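Local coordinates for protein probable benzoylformate decarboxylase (Rhodococcus jostii, PDB 7ORX) that belongs to the thiamine diphosphate-dependent enzyme family and binds thiamine diphosphate and a sodium ion as a four-chain assembly, at residues 4-7 against 8-11; 187-190 against 191-194. One frame throughout, in Å; residues are numbered along the deposited sequence.

Contact 1: residues 4-7 against 8-11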
loop_
_atom_site.group_PDB
_atom_site.type_symbol
_atom_site.label_atom_id
_atom_site.label_comp_id
_atom_site.label_asym_id
_atom_site.label_seq_id
_atom_site.Cartn_x
_atom_site.Cartn_y
_atom_site.Cartn_z
ATOM N N MET C 4 -2.098 -23.241 -31.634
ATOM C CA MET C 4 -1.333 -23.121 -30.348
ATOM C C MET C 4 -0.251 -22.039 -30.413
ATOM O O MET C 4 0.723 -22.238 -31.137
ATOM C CB MET C 4 -0.607 -24.444 -30.065
ATOM C CG MET C 4 0.365 -24.907 -31.213
ATOM S SD MET C 4 0.553 -26.730 -31.428
ATOM C CE MET C 4 0.972 -26.952 -33.161
ATOM N N ALA C 5 -0.382 -20.966 -29.641
ATOM C CA ALA C 5 0.562 -19.820 -29.589
ATOM C C ALA C 5 1.027 -19.687 -28.136
ATOM O O ALA C 5 0.190 -20.001 -27.275
ATOM C CB ALA C 5 -0.148 -18.567 -30.062
ATOM N N THR C 6 2.243 -19.199 -27.848
ATOM C CA THR C 6 2.718 -18.952 -26.455
ATOM C C THR C 6 2.393 -17.513 -26.028
ATOM O O THR C 6 2.015 -16.661 -26.884
ATOM C CB THR C 6 4.210 -19.241 -26.250
ATOM O OG1 THR C 6 4.935 -18.351 -27.091
ATOM C CG2 THR C 6 4.605 -20.672 -26.554
ATOM N N VAL C 7 2.483 -17.267 -24.732
ATOM C CA VAL C 7 2.172 -15.944 -24.137
ATOM C C VAL C 7 3.138 -14.911 -24.749
ATOM O O VAL C 7 2.712 -13.788 -25.047
ATOM C CB VAL C 7 2.251 -16.040 -22.606
ATOM C CG1 VAL C 7 2.391 -14.694 -21.965
ATOM C CG2 VAL C 7 1.040 -16.770 -22.046
ATOM N N SER C 8 4.390 -15.303 -24.955
ATOM C CA SER C 8 5.444 -14.531 -25.664
ATOM C C SER C 8 4.975 -14.189 -27.104
ATOM O O SER C 8 5.042 -13.016 -27.495
ATOM C CB SER C 8 6.751 -15.315 -25.620
ATOM O OG SER C 8 7.756 -14.716 -26.433
ATOM N N GLU C 9 4.477 -15.156 -27.879
ATOM C CA GLU C 9 4.137 -14.909 -29.304
ATOM C C GLU C 9 2.990 -13.906 -29.378
ATOM O O GLU C 9 3.003 -13.033 -30.263
ATOM C CB GLU C 9 3.789 -16.209 -30.013
ATOM C CG GLU C 9 4.968 -17.162 -30.110
ATOM C CD GLU C 9 4.675 -18.533 -30.711
ATOM O OE1 GLU C 9 3.596 -19.137 -30.410
ATOM O OE2 GLU C 9 5.553 -19.022 -31.430
ATOM N N VAL C 10 2.036 -14.008 -28.464
ATOM C CA VAL C 10 0.830 -13.144 -28.518
ATOM C C VAL C 10 1.194 -11.743 -28.032
ATOM O O VAL C 10 0.682 -10.751 -28.605
ATOM C CB VAL C 10 -0.325 -13.743 -27.706
ATOM C CG1 VAL C 10 -1.505 -12.788 -27.681
ATOM C CG2 VAL C 10 -0.748 -15.078 -28.263
ATOM N N THR C 11 1.997 -11.672 -26.969
ATOM C CA THR C 11 2.468 -10.398 -26.364
ATOM C C THR C 11 3.195 -9.577 -27.438
ATOM O O THR C 11 2.801 -8.430 -27.633
ATOM C CB THR C 11 3.339 -10.649 -25.131
ATOM O OG1 THR C 11 2.570 -11.343 -24.149
ATOM C CG2 THR C 11 3.869 -9.364 -24.523
#
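T6 and E9 form a capping box at the start of helix 7-17, the first helix of the N-terminal TPP-binding domain. T6 is the N-cap. Its backbone N-H gives a hydrogen bond to the E9 carboxylate, with T6 N 2.9 Å from E9 OE1. OE1 is met on its anti side, 31° out of the carboxylate plane. In return T6 OG1 accepts from E9 N, a weak bond at 3.3 Å. The positive chi1 of T6 (62°) sets OG1 between the backbone N and the carbonyl carbon, where it can face the first turn. The E9 chain is extended beyond CG and crosses the threonine side chain, with E9 CG 3.2 Å from T6 OG1.

The carbonyls are served by the next turn. T6 O accepts from V10 N at 3.1 Å. The methyls A5 CB and V10 CG2 touch at 4.0 Å beside this bond. The backbone here is held too: A5, V7 and S8 make backbone hydrogen bonds with A170, A168 and W166. V7 and T11 also pack against helix 138-149.

V7 O takes two donors from one residue. T11 N lies 2.9 Å from V7 O. T11 OG1 lies 2.6 Å from V7 O, reaching it from the opposite face of the carbonyl plane to T11 N and 38° out of that plane.

Contact 2: residues 187-190 against 191-194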
loop_
_atom_site.group_PDB
_atom_site.type_symbol
_atom_site.label_atom_id
_atom_site.label_comp_id
_atom_site.label_asym_id
_atom_site.label_seq_id
_atom_site.Cartn_x
_atom_site.Cartn_y
_atom_site.Cartn_z
ATOM N N SER C 187 -13.819 16.035 -27.105
ATOM C CA SER C 187 -14.509 17.352 -26.961
ATOM C C SER C 187 -15.450 17.404 -25.728
ATOM O O SER C 187 -15.564 16.377 -24.948
ATOM C CB SER C 187 -15.254 17.730 -28.238
ATOM O OG SER C 187 -15.087 19.110 -28.529
ATOM N N LEU C 188 -16.138 18.558 -25.611
ATOM C CA LEU C 188 -16.977 19.033 -24.468
ATOM C C LEU C 188 -18.231 19.754 -24.995
ATOM O O LEU C 188 -18.175 20.322 -26.100
ATOM C CB LEU C 188 -16.147 19.979 -23.581
ATOM C CG LEU C 188 -15.571 21.247 -24.237
ATOM C CD1 LEU C 188 -15.206 22.283 -23.179
ATOM C CD2 LEU C 188 -14.343 20.961 -25.114
ATOM N N SER C 189 -19.303 19.770 -24.202
ATOM C CA SER C 189 -20.665 20.256 -24.568
ATOM C C SER C 189 -20.574 21.577 -25.328
ATOM O O SER C 189 -19.710 22.361 -24.993
ATOM C CB SER C 189 -21.595 20.368 -23.353
ATOM O OG SER C 189 -22.527 21.433 -23.462
ATOM N N GLY C 190 -21.448 21.769 -26.316
ATOM C CA GLY C 190 -21.707 23.029 -27.026
ATOM C C GLY C 190 -22.159 24.124 -26.075
ATOM O O GLY C 190 -21.743 25.302 -26.271
ATOM N N ASP C 191 -22.976 23.782 -25.082
ATOM C CA ASP C 191 -23.475 24.732 -24.050
ATOM C C ASP C 191 -22.252 25.287 -23.298
ATOM O O ASP C 191 -22.100 26.539 -23.240
ATOM C CB ASP C 191 -24.501 24.084 -23.103
ATOM C CG ASP C 191 -25.956 24.446 -23.381
ATOM O OD1 ASP C 191 -26.180 25.644 -23.762
ATOM O OD2 ASP C 191 -26.869 23.525 -23.236
ATOM N N GLN C 192 -21.394 24.387 -22.800
ATOM C CA GLN C 192 -20.203 24.704 -21.960
ATOM C C GLN C 192 -19.198 25.580 -22.722
ATOM O O GLN C 192 -18.510 26.362 -22.044
ATOM C CB GLN C 192 -19.531 23.415 -21.469
ATOM C CG GLN C 192 -20.138 22.882 -20.176
ATOM C CD GLN C 192 -19.728 21.442 -19.879
ATOM O OE1 GLN C 192 -19.171 20.734 -20.708
ATOM N NE2 GLN C 192 -19.851 21.092 -18.641
ATOM N N ILE C 193 -19.104 25.459 -24.056
ATOM C CA ILE C 193 -18.254 26.352 -24.907
ATOM C C ILE C 193 -18.774 27.780 -24.771
ATOM O O ILE C 193 -17.981 28.650 -24.448
ATOM C CB ILE C 193 -18.252 25.919 -26.388
ATOM C CG1 ILE C 193 -17.303 24.745 -26.638
ATOM C CG2 ILE C 193 -17.939 27.101 -27.311
ATOM C CD1 ILE C 193 -17.758 23.815 -27.766
ATOM N N ASN C 194 -20.060 28.016 -25.029
ATOM C CA ASN C 194 -20.627 29.389 -25.127
ATOM C C ASN C 194 -20.370 30.132 -23.803
ATOM O O ASN C 194 -20.177 31.354 -23.879
ATOM C CB ASN C 194 -22.100 29.386 -25.552
ATOM C CG ASN C 194 -22.319 28.756 -26.908
ATOM O OD1 ASN C 194 -21.606 28.991 -27.877
ATOM N ND2 ASN C 194 -23.282 27.867 -26.960
#
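S189 caps the N-terminal end of helix 190-202 with its hydroxyl, and Q192 lies across that cap. S189 OG accepts from Q192 N at 3.2 Å, nearly straight at 165°. S189 OG also takes a weak, bent bond from D191 N at 2.9 Å. One oxygen therefore meets two N-H groups of the first turn. S189 O accepts from I193 N, four residues on, at 3.3 Å.

G190 is the first residue of the helix. G190 O accepts a weak bond from N194 N at 3.4 Å. The side chain of I193 also meets this carbonyl, with I193 CB 3.5 Å from G190 O.

With chi1 of I193 near -80°, CG1 lies beside the backbone N. This brings I193 CD1 to 3.7 Å from S189 O. I193 also touches I327 of helix 321-331.

Q192 runs extended beyond CG, and Q192 OE1 stands 3.6 Å from S189 CB. S189 packs on A186 of a second subunit. The chemistry is thus mostly polar: a serine hydroxyl accepts one good and one weak N-H bond at the helix start, while the glutamine amide beside it makes weak hydrogen bonds with S184 O and A186 N of that second subunit.

Contact 1 lies near the N terminus, and contact 2 comes much later. They are in series and neither nests nor crosses. Each closes one tight turn where a loop enters a helix. Contact 1 starts helix 7-17, in the N-terminal TPP-binding domain, beside helix 138-149 and the loop with W166 and A170. The chain then passes through the first parallel sheet and strand 181-184. Contact 2 follows, at the start of helix 190-202, packed near helix 321-331 of the central domain. Their centres are 45 Å apart and they do not touch. Contact 2 reaches a second subunit; no other chain touches contact 1.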